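Local structure of beta-lactamase (5E2G) at residues His145-Asn150 against Phe291-Ala296; Asn285-Leu290 against Pro343-Val348; Gly96-Val101 against Ala135-Tyr140. The protein probably hydrolyses beta-lactams to substituted beta-amino acids, as a member of the class-C beta-lactamase family of serine hydrolases. One frame throughout, in Å; residues are numbered along the deposited sequence.

Contact 1: His145-Asn150 against Phe291-Ala296; sequences HRKYSN and FDAVPA
Arg146 and Val294 form an antiparallel hydrogen-bonded pair, joined by two backbone bonds. Arg146 N gives the shorter one to Val294 O, 2.7 Å long and fairly straight at 164°. Val294 N returns a bond to Arg146 O at 2.9 Å, but its N-H points less directly, at 138°. Two CA-H...O contacts support them: His145 CA lies 3.3 Å from Val294 O, and Ala293 CA also leans on Arg146 O.

The side chains divide between the two faces. His145 and Pro295 are the neighbouring non-hydrogen-bonded pair and share one face; the imidazole carbon CD2 of His145 lies 3.8 Å from Pro295 CA, and Ala293 O meets the same ring edge in its plane. Arg146 and Val294 point to the other face. There Arg146 CB touches Ala296 CB at 4.1 Å, and the rest of the arginine, with CG anti to the backbone N (chi1 -177°) and an extended chain, carries the guanidinium away to a salt bridge with Glu270 and a hydrogen bond with Gln265.

Beyond the pairing, Lys147 works by its carbons. The bend at chi2 turns CD and CE alongside the end of the helix that finishes at Phe291: CE is 3.2 Å from Phe291 O and CD 3.4 Å from Asp292 O.

Chemically, the backbone holds the short outermost strand 145-146 to strand 294-303. The pairing probably steadies the chain that runs on to Tyr148, whose OH bonds Lys313, and Asn150, whose OD1 bonds Lys65 weakly. These residues fit the tyrosine motif expected beside the SxxK serine and lysine, so the pairing probably helps position that side of the active site.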
loop_
_atom_site.group_PDB
_atom_site.type_symbol
_atom_site.label_atom_id
_atom_site.label_comp_id
_atom_site.label_asym_id
_atom_site.label_seq_id
_atom_site.Cartn_x
_atom_site.Cartn_y
_atom_site.Cartn_z
ATOM N N HIS A 145 3.951 -1.251 20.289
ATOM C CA HIS A 145 2.679 -1.834 19.903
ATOM C C HIS A 145 2.336 -1.419 18.488
ATOM O O HIS A 145 2.529 -0.263 18.107
ATOM C CB HIS A 145 1.560 -1.420 20.862
ATOM C CG HIS A 145 1.685 -2.039 22.217
ATOM N ND1 HIS A 145 2.659 -1.665 23.118
ATOM C CD2 HIS A 145 0.980 -3.030 22.812
ATOM C CE1 HIS A 145 2.551 -2.399 24.210
ATOM N NE2 HIS A 145 1.532 -3.226 24.055
ATOM N N ARG A 146 1.815 -2.364 17.719
ATOM C CA ARG A 146 1.427 -2.125 16.338
ATOM C C ARG A 146 -0.067 -1.851 16.293
ATOM O O ARG A 146 -0.870 -2.683 16.728
ATOM C CB ARG A 146 1.778 -3.316 15.452
ATOM C CG ARG A 146 1.452 -3.098 13.982
ATOM C CD ARG A 146 1.787 -4.337 13.176
ATOM N NE ARG A 146 1.515 -4.197 11.752
ATOM C CZ ARG A 146 0.312 -4.308 11.194
ATOM N NH1 ARG A 146 -0.761 -4.540 11.938
ATOM N NH2 ARG A 146 0.184 -4.172 9.880
ATOM N N LYS A 147 -0.439 -0.698 15.751
ATOM C CA LYS A 147 -1.829 -0.275 15.717
ATOM C C LYS A 147 -2.064 0.446 14.402
ATOM O O LYS A 147 -1.459 1.493 14.155
ATOM C CB LYS A 147 -2.150 0.627 16.911
ATOM C CG LYS A 147 -3.534 1.234 16.894
ATOM C CD LYS A 147 -4.585 0.172 16.952
ATOM C CE LYS A 147 -5.953 0.798 16.908
ATOM N NZ LYS A 147 -6.164 1.639 18.113
ATOM N N TYR A 148 -2.932 -0.120 13.567
ATOM C CA TYR A 148 -3.176 0.417 12.235
ATOM C C TYR A 148 -3.808 1.802 12.310
ATOM O O TYR A 148 -4.775 2.012 13.043
ATOM C CB TYR A 148 -4.076 -0.532 11.456
ATOM C CG TYR A 148 -3.787 -0.497 9.987
ATOM C CD1 TYR A 148 -2.598 -1.020 9.495
ATOM C CD2 TYR A 148 -4.682 0.081 9.088
ATOM C CE1 TYR A 148 -2.305 -0.981 8.154
ATOM C CE2 TYR A 148 -4.399 0.122 7.735
ATOM C CZ TYR A 148 -3.205 -0.415 7.278
ATOM O OH TYR A 148 -2.898 -0.391 5.945
ATOM N N SER A 149 -3.266 2.747 11.536
ATOM C CA SER A 149 -3.634 4.156 11.676
ATOM C C SER A 149 -3.186 5.002 10.483
ATOM O O SER A 149 -2.037 4.901 10.031
ATOM C CB SER A 149 -3.040 4.722 12.975
ATOM O OG SER A 149 -3.050 6.138 12.987
ATOM N N ASN A 150 -4.090 5.847 9.968
ATOM C CA ASN A 150 -3.751 6.766 8.885
ATOM C C ASN A 150 -2.919 7.948 9.365
ATOM O O ASN A 150 -2.256 8.594 8.550
ATOM C CB ASN A 150 -5.021 7.292 8.209
ATOM C CG ASN A 150 -5.724 6.242 7.373
ATOM O OD1 ASN A 150 -5.088 5.423 6.720
ATOM N ND2 ASN A 150 -7.048 6.276 7.378
ATOM N N PHE A 291 -7.429 -3.797 13.651
ATOM C CA PHE A 291 -8.074 -2.892 14.588
ATOM C C PHE A 291 -7.492 -2.895 15.991
ATOM O O PHE A 291 -7.711 -1.924 16.723
ATOM C CB PHE A 291 -9.574 -3.207 14.671
ATOM C CG PHE A 291 -10.276 -3.125 13.342
ATOM C CD1 PHE A 291 -10.577 -1.892 12.778
ATOM C CD2 PHE A 291 -10.624 -4.278 12.651
ATOM C CE1 PHE A 291 -11.212 -1.809 11.555
ATOM C CE2 PHE A 291 -11.262 -4.201 11.425
ATOM C CZ PHE A 291 -11.556 -2.964 10.876
ATOM N N ASP A 292 -6.767 -3.935 16.388
ATOM C CA ASP A 292 -6.256 -4.034 17.745
ATOM C C ASP A 292 -4.843 -3.468 17.836
ATOM O O ASP A 292 -4.168 -3.247 16.831
ATOM C CB ASP A 292 -6.274 -5.486 18.222
ATOM C CG ASP A 292 -7.672 -6.084 18.238
ATOM O OD1 ASP A 292 -8.649 -5.366 17.927
ATOM O OD2 ASP A 292 -7.798 -7.280 18.571
ATOM N N ALA A 293 -4.403 -3.235 19.072
ATOM C CA ALA A 293 -3.056 -2.755 19.377
ATOM C C ALA A 293 -2.199 -3.958 19.758
ATOM O O ALA A 293 -2.047 -4.299 20.932
ATOM C CB ALA A 293 -3.091 -1.716 20.492
ATOM N N VAL A 294 -1.625 -4.595 18.750
ATOM C CA VAL A 294 -0.888 -5.845 18.946
ATOM C C VAL A 294 0.486 -5.522 19.525
ATOM O O VAL A 294 1.157 -4.604 19.029
ATOM C CB VAL A 294 -0.763 -6.592 17.620
ATOM C CG1 VAL A 294 -0.083 -7.937 17.823
ATOM C CG2 VAL A 294 -2.129 -6.771 16.980
ATOM N N PRO A 295 0.933 -6.219 20.566
ATOM C CA PRO A 295 2.319 -6.051 21.012
ATOM C C PRO A 295 3.283 -6.400 19.889
ATOM O O PRO A 295 3.110 -7.395 19.184
ATOM C CB PRO A 295 2.431 -7.021 22.190
ATOM C CG PRO A 295 1.036 -7.103 22.711
ATOM C CD PRO A 295 0.151 -7.045 21.499
ATOM N N ALA A 296 4.292 -5.559 19.715
ATOM C CA ALA A 296 5.217 -5.662 18.597
ATOM C C ALA A 296 6.631 -5.733 19.140
ATOM O O ALA A 296 7.073 -4.819 19.839
ATOM C CB ALA A 296 5.067 -4.463 17.661
#

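Contact 2: Asn285-Leu290 against Pro343-Val348; sequences NAPKML and PIEERV
Ile344 spreads its two branches over the loop and helix opposite. CD1 meets CD2 of Leu290 tip to tip at 3.5 Å, while CG2, anti to the backbone N, rests 3.5 Å from Asn285 O and also touches Asn285 CB. Leu290 reaches back from near the end of its one-turn helix, so the isoleucine covers both ends of the segment. CG1 of Ile344 lies over the centre of the Arg347 guanidinium, 3.5 Å above its plane. That flat group turns away from the contact, bonding Ser316 OG and the carbonyls of Val342 and Thr322, and so ties the start of helix 344-357 to the sheet.

Glu345 supplies the polar part. Its CG leaves beside the backbone N, and a bend at chi2 (-80°) swings the carboxylate across to the other segment. OE2 ends 3.3 Å from Ala286 CA, and OE1 lies 3.8 Å from Asn285 CB. No hydrogen bond crosses the gap; the carboxylate simply packs against the backbone at Ala286, the N-cap residue of helix 287-291. One turn on, Val348 brings CG2 up to the side chain of Asn285, the two crossing at a slant.

Beneath, Asn285 and Ile344 both touch Thr314 on strand 309-316, and Glu346 leans on helix 3-21. A C-terminal helix packed beside the N-terminal one on the antiparallel sheet is the hallmark of the serine beta-lactamase and penicillin-binding-protein fold; helices 278-284 and 287-291 probably match the class-C segment bordering the R2 side of the active site.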
loop_
_atom_site.group_PDB
_atom_site.type_symbol
_atom_site.label_atom_id
_atom_site.label_comp_id
_atom_site.label_asym_id
_atom_site.label_seq_id
_atom_site.Cartn_x
_atom_site.Cartn_y
_atom_site.Cartn_z
ATOM N N ASN A 285 -3.692 -11.267 8.073
ATOM C CA ASN A 285 -4.629 -10.320 7.478
ATOM C C ASN A 285 -5.968 -10.298 8.195
ATOM O O ASN A 285 -6.930 -9.743 7.665
ATOM C CB ASN A 285 -4.828 -10.634 5.996
ATOM C CG ASN A 285 -3.553 -10.458 5.209
ATOM O OD1 ASN A 285 -2.924 -11.430 4.791
ATOM N ND2 ASN A 285 -3.143 -9.215 5.030
ATOM N N ALA A 286 -6.039 -10.876 9.391
ATOM C CA ALA A 286 -7.284 -10.982 10.121
ATOM C C ALA A 286 -7.676 -9.626 10.707
ATOM O O ALA A 286 -6.821 -8.763 10.926
ATOM C CB ALA A 286 -7.154 -12.021 11.231
ATOM N N PRO A 287 -8.976 -9.420 10.961
ATOM C CA PRO A 287 -9.430 -8.154 11.565
ATOM C C PRO A 287 -8.690 -7.771 12.832
ATOM O O PRO A 287 -8.489 -6.576 13.071
ATOM C CB PRO A 287 -10.911 -8.426 11.857
ATOM C CG PRO A 287 -11.297 -9.494 10.885
ATOM C CD PRO A 287 -10.093 -10.343 10.679
ATOM N N LYS A 288 -8.284 -8.749 13.651
ATOM C CA LYS A 288 -7.528 -8.448 14.864
ATOM C C LYS A 288 -6.278 -7.633 14.559
ATOM O O LYS A 288 -5.897 -6.750 15.335
ATOM C CB LYS A 288 -7.134 -9.738 15.582
ATOM C CG LYS A 288 -6.123 -9.512 16.717
ATOM C CD LYS A 288 -5.535 -10.808 17.269
ATOM C CE LYS A 288 -6.533 -11.572 18.126
ATOM N NZ LYS A 288 -7.581 -12.277 17.337
HETATM N N MSE A 289 -5.618 -7.927 13.445
HETATM C CA MSE A 289 -4.430 -7.187 13.061
HETATM C C MSE A 289 -4.804 -5.753 12.736
HETATM O O MSE A 289 -4.105 -4.811 13.102
HETATM C CB MSE A 289 -3.745 -7.847 11.865
HETATM C CG MSE A 289 -3.146 -9.198 12.170
HETATM SE SE MSE A 289 -1.880 -9.081 13.638
HETATM C CE MSE A 289 -0.775 -7.638 12.970
ATOM N N LEU A 290 -5.945 -5.600 12.065
ATOM C CA LEU A 290 -6.326 -4.308 11.515
ATOM C C LEU A 290 -6.802 -3.322 12.575
ATOM O O LEU A 290 -6.593 -2.113 12.423
ATOM C CB LEU A 290 -7.408 -4.495 10.456
ATOM C CG LEU A 290 -6.899 -4.827 9.053
ATOM C CD1 LEU A 290 -6.574 -6.311 8.877
ATOM C CD2 LEU A 290 -7.904 -4.354 8.018
ATOM N N PRO A 343 -14.096 -9.064 1.000
ATOM C CA PRO A 343 -13.460 -9.367 2.281
ATOM C C PRO A 343 -11.982 -9.643 2.090
ATOM O O PRO A 343 -11.577 -10.339 1.156
ATOM C CB PRO A 343 -14.211 -10.607 2.766
ATOM C CG PRO A 343 -15.532 -10.504 2.104
ATOM C CD PRO A 343 -15.253 -9.935 0.752
ATOM N N ILE A 344 -11.181 -9.068 2.987
ATOM C CA ILE A 344 -9.729 -9.171 2.891
ATOM C C ILE A 344 -9.292 -10.622 2.753
ATOM O O ILE A 344 -8.487 -10.963 1.880
ATOM C CB ILE A 344 -9.074 -8.500 4.107
ATOM C CG1 ILE A 344 -9.072 -6.989 3.895
ATOM C CG2 ILE A 344 -7.681 -9.051 4.327
ATOM C CD1 ILE A 344 -8.777 -6.212 5.123
ATOM N N GLU A 345 -9.819 -11.503 3.604
ATOM C CA GLU A 345 -9.377 -12.892 3.555
ATOM C C GLU A 345 -9.747 -13.557 2.231
ATOM O O GLU A 345 -9.062 -14.487 1.795
ATOM C CB GLU A 345 -9.952 -13.671 4.740
ATOM C CG GLU A 345 -9.698 -13.028 6.119
ATOM C CD GLU A 345 -8.296 -13.281 6.677
ATOM O OE1 GLU A 345 -7.355 -13.494 5.881
ATOM O OE2 GLU A 345 -8.139 -13.261 7.920
ATOM N N GLU A 346 -10.807 -13.094 1.566
ATOM C CA GLU A 346 -11.136 -13.654 0.260
ATOM C C GLU A 346 -10.175 -13.179 -0.824
ATOM O O GLU A 346 -9.893 -13.924 -1.770
ATOM C CB GLU A 346 -12.580 -13.317 -0.116
ATOM C CG GLU A 346 -13.612 -14.103 0.661
ATOM C CD GLU A 346 -13.476 -15.600 0.454
ATOM O OE1 GLU A 346 -13.113 -16.030 -0.660
ATOM O OE2 GLU A 346 -13.717 -16.356 1.416
ATOM N N ARG A 347 -9.667 -11.950 -0.720
ATOM C CA ARG A 347 -8.578 -11.548 -1.606
ATOM C C ARG A 347 -7.344 -12.402 -1.344
ATOM O O ARG A 347 -6.641 -12.809 -2.279
ATOM C CB ARG A 347 -8.244 -10.069 -1.413
ATOM C CG ARG A 347 -9.431 -9.189 -1.109
ATOM C CD ARG A 347 -8.991 -7.775 -0.735
ATOM N NE ARG A 347 -10.054 -7.074 -0.027
ATOM C CZ ARG A 347 -9.911 -5.896 0.560
ATOM N NH1 ARG A 347 -8.742 -5.280 0.522
ATOM N NH2 ARG A 347 -10.929 -5.337 1.192
ATOM N N VAL A 348 -7.076 -12.688 -0.069
ATOM C CA VAL A 348 -5.907 -13.476 0.300
ATOM C C VAL A 348 -6.015 -14.877 -0.282
ATOM O O VAL A 348 -5.071 -15.383 -0.901
ATOM C CB VAL A 348 -5.750 -13.502 1.831
ATOM C CG1 VAL A 348 -4.658 -14.455 2.235
ATOM C CG2 VAL A 348 -5.469 -12.109 2.352
#

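Contact 3: Gly96-Val101 against Ala135-Tyr140; sequences GKPFGV and AWRPAY
Pro98 is the bump of this contact, and Trp136, Arg137 and Pro138 shape the hollow that takes it. Its CB packs 3.6 Å from Pro138 CD and reaches Trp136 CZ3. Its CD sits over one face of the Arg137 guanidinium, 3.5 Å from NH1.

Next to it, Phe99 and Trp136 make a T-shaped stack: the phenyl edge points at the indole face, the planes stand at 88°, and the six-membered rings' centroids are 5.4 Å apart. Phe99 CB packs 3.6 Å from Trp136 CE3, and with CG anti to the backbone N (chi1 -164°) CD1 comes over the face near its rim. The other indole face is filled from its own segment by Pro138 N.

Arg137 folds back so that NH1, in its guanidinium plane, bonds Trp136 O from above the carbonyl plane at 2.9 Å; it also bonds Asp134 O. A water bridges Phe99 N and Trp136 O. Lys97 NZ comes 3.1 Å from Arg137 NH2, two donors that cannot bond each other; nearby Asp134, which the lysine touches, may ease the repulsion. Cohesion thus rests on apolar fit, the aromatic stack and a bridging water, with no direct hydrogen bond between the loops.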
loop_
_atom_site.group_PDB
_atom_site.type_symbol
_atom_site.label_atom_id
_atom_site.label_comp_id
_atom_site.label_asym_id
_atom_site.label_seq_id
_atom_site.Cartn_x
_atom_site.Cartn_y
_atom_site.Cartn_z
ATOM N N GLY A 96 9.407 18.674 22.696
ATOM C CA GLY A 96 8.818 18.683 24.017
ATOM C C GLY A 96 7.470 18.001 24.104
ATOM O O GLY A 96 6.968 17.790 25.216
ATOM N N LYS A 97 6.890 17.660 23.003
ATOM C CA LYS A 97 5.603 17.004 22.997
ATOM C C LYS A 97 5.763 15.524 22.683
ATOM O O LYS A 97 6.685 15.135 21.955
ATOM C CB LYS A 97 4.677 17.648 21.967
ATOM C CG LYS A 97 3.719 18.655 22.556
ATOM C CD LYS A 97 4.427 19.747 23.328
ATOM C CE LYS A 97 4.225 19.597 24.836
ATOM N NZ LYS A 97 2.819 19.265 25.209
ATOM N N PRO A 98 4.872 14.697 23.252
ATOM C CA PRO A 98 4.964 13.240 23.036
ATOM C C PRO A 98 5.157 12.826 21.585
ATOM O O PRO A 98 5.859 11.842 21.323
ATOM C CB PRO A 98 3.629 12.740 23.601
ATOM C CG PRO A 98 3.348 13.689 24.723
ATOM C CD PRO A 98 3.860 15.036 24.274
ATOM N N PHE A 99 4.570 13.553 20.635
ATOM C CA PHE A 99 4.741 13.223 19.228
ATOM C C PHE A 99 6.085 13.676 18.679
ATOM O O PHE A 99 6.549 13.116 17.678
ATOM C CB PHE A 99 3.612 13.840 18.394
ATOM C CG PHE A 99 3.500 13.255 17.015
ATOM C CD1 PHE A 99 2.824 12.059 16.811
ATOM C CD2 PHE A 99 4.087 13.887 15.925
ATOM C CE1 PHE A 99 2.725 11.500 15.542
ATOM C CE2 PHE A 99 3.999 13.335 14.651
ATOM C CZ PHE A 99 3.312 12.140 14.461
ATOM N N GLY A 100 6.722 14.669 19.305
ATOM C CA GLY A 100 8.000 15.159 18.814
ATOM C C GLY A 100 9.107 14.125 18.827
ATOM O O GLY A 100 10.106 14.290 18.118
ATOM N N VAL A 101 8.955 13.062 19.621
ATOM C CA VAL A 101 9.963 12.010 19.712
ATOM C C VAL A 101 9.642 10.794 18.853
ATOM O O VAL A 101 10.520 9.933 18.682
ATOM C CB VAL A 101 10.170 11.543 21.169
ATOM C CG1 VAL A 101 10.484 12.727 22.073
ATOM C CG2 VAL A 101 8.953 10.783 21.653
ATOM N N ALA A 135 -1.414 18.117 21.273
ATOM C CA ALA A 135 -2.211 17.562 22.359
ATOM C C ALA A 135 -2.227 16.040 22.371
ATOM O O ALA A 135 -2.779 15.449 23.304
ATOM C CB ALA A 135 -3.641 18.082 22.273
ATOM N N TRP A 136 -1.638 15.402 21.364
ATOM C CA TRP A 136 -1.680 13.955 21.252
ATOM C C TRP A 136 -0.920 13.296 22.392
ATOM O O TRP A 136 0.255 13.597 22.624
ATOM C CB TRP A 136 -1.089 13.529 19.919
ATOM C CG TRP A 136 -0.943 12.059 19.776
ATOM C CD1 TRP A 136 -1.916 11.173 19.431
ATOM C CD2 TRP A 136 0.252 11.294 19.960
ATOM N NE1 TRP A 136 -1.401 9.900 19.388
ATOM C CE2 TRP A 136 -0.070 9.950 19.702
ATOM C CE3 TRP A 136 1.563 11.616 20.315
ATOM C CZ2 TRP A 136 0.872 8.929 19.786
ATOM C CZ3 TRP A 136 2.495 10.601 20.398
ATOM C CH2 TRP A 136 2.147 9.275 20.131
ATOM N N ARG A 137 -1.585 12.386 23.097
ATOM C CA ARG A 137 -0.965 11.633 24.178
ATOM C C ARG A 137 -1.042 10.147 23.848
ATOM O O ARG A 137 -2.151 9.617 23.664
ATOM C CB ARG A 137 -1.644 11.936 25.517
ATOM C CG ARG A 137 -1.547 13.393 25.930
ATOM C CD ARG A 137 -0.098 13.807 26.083
ATOM N NE ARG A 137 0.057 15.210 26.468
ATOM C CZ ARG A 137 0.343 16.204 25.626
ATOM N NH1 ARG A 137 0.508 15.965 24.329
ATOM N NH2 ARG A 137 0.466 17.444 26.085
ATOM N N PRO A 138 0.080 9.443 23.760
ATOM C CA PRO A 138 0.053 8.051 23.301
ATOM C C PRO A 138 -0.492 7.095 24.349
ATOM O O PRO A 138 -0.445 7.348 25.551
ATOM C CB PRO A 138 1.527 7.752 23.016
ATOM C CG PRO A 138 2.264 8.642 23.958
ATOM C CD PRO A 138 1.444 9.898 24.074
ATOM N N ALA A 139 -1.014 5.970 23.862
ATOM C CA ALA A 139 -1.418 4.892 24.753
ATOM C C ALA A 139 -0.237 4.024 25.156
ATOM O O ALA A 139 -0.236 3.443 26.249
ATOM C CB ALA A 139 -2.491 4.034 24.085
ATOM N N TYR A 140 0.774 3.933 24.299
ATOM C CA TYR A 140 1.925 3.077 24.516
ATOM C C TYR A 140 3.196 3.854 24.206
ATOM O O TYR A 140 3.177 4.836 23.464
ATOM C CB TYR A 140 1.856 1.822 23.630
ATOM C CG TYR A 140 0.680 0.922 23.907
ATOM C CD1 TYR A 140 0.698 0.051 24.980
ATOM C CD2 TYR A 140 -0.444 0.940 23.098
ATOM C CE1 TYR A 140 -0.367 -0.789 25.249
ATOM C CE2 TYR A 140 -1.525 0.104 23.359
ATOM C CZ TYR A 140 -1.475 -0.760 24.440
ATOM O OH TYR A 140 -2.523 -1.609 24.724
HETATM O O HOH W 1 2.371 15.308 21.647
#

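How the contacts relate
From the N terminus, contact 3 closes first, joining the loop after helix 87-90 to the one after helix 126-135 within the helical region. A few residues on, 145-150 opens contact 1, which closes at 291-296, where strand 294-303 pairs with the edge strand 145-146. Contact 2 opens at 285-290, before that closure, and ends at 343-348 on the C-terminal helix, so contacts 1 and 2 cross. Their segments 285-290 and 291-296 follow directly on each other, and Tyr148 CB packs 3.1 Å from Leu290 O. Tyr140 of contact 3 stacks on His145 and touches Ala293. Contacts 2 and 3 do not touch, their centres about 30 Å apart; contact 1 touches both.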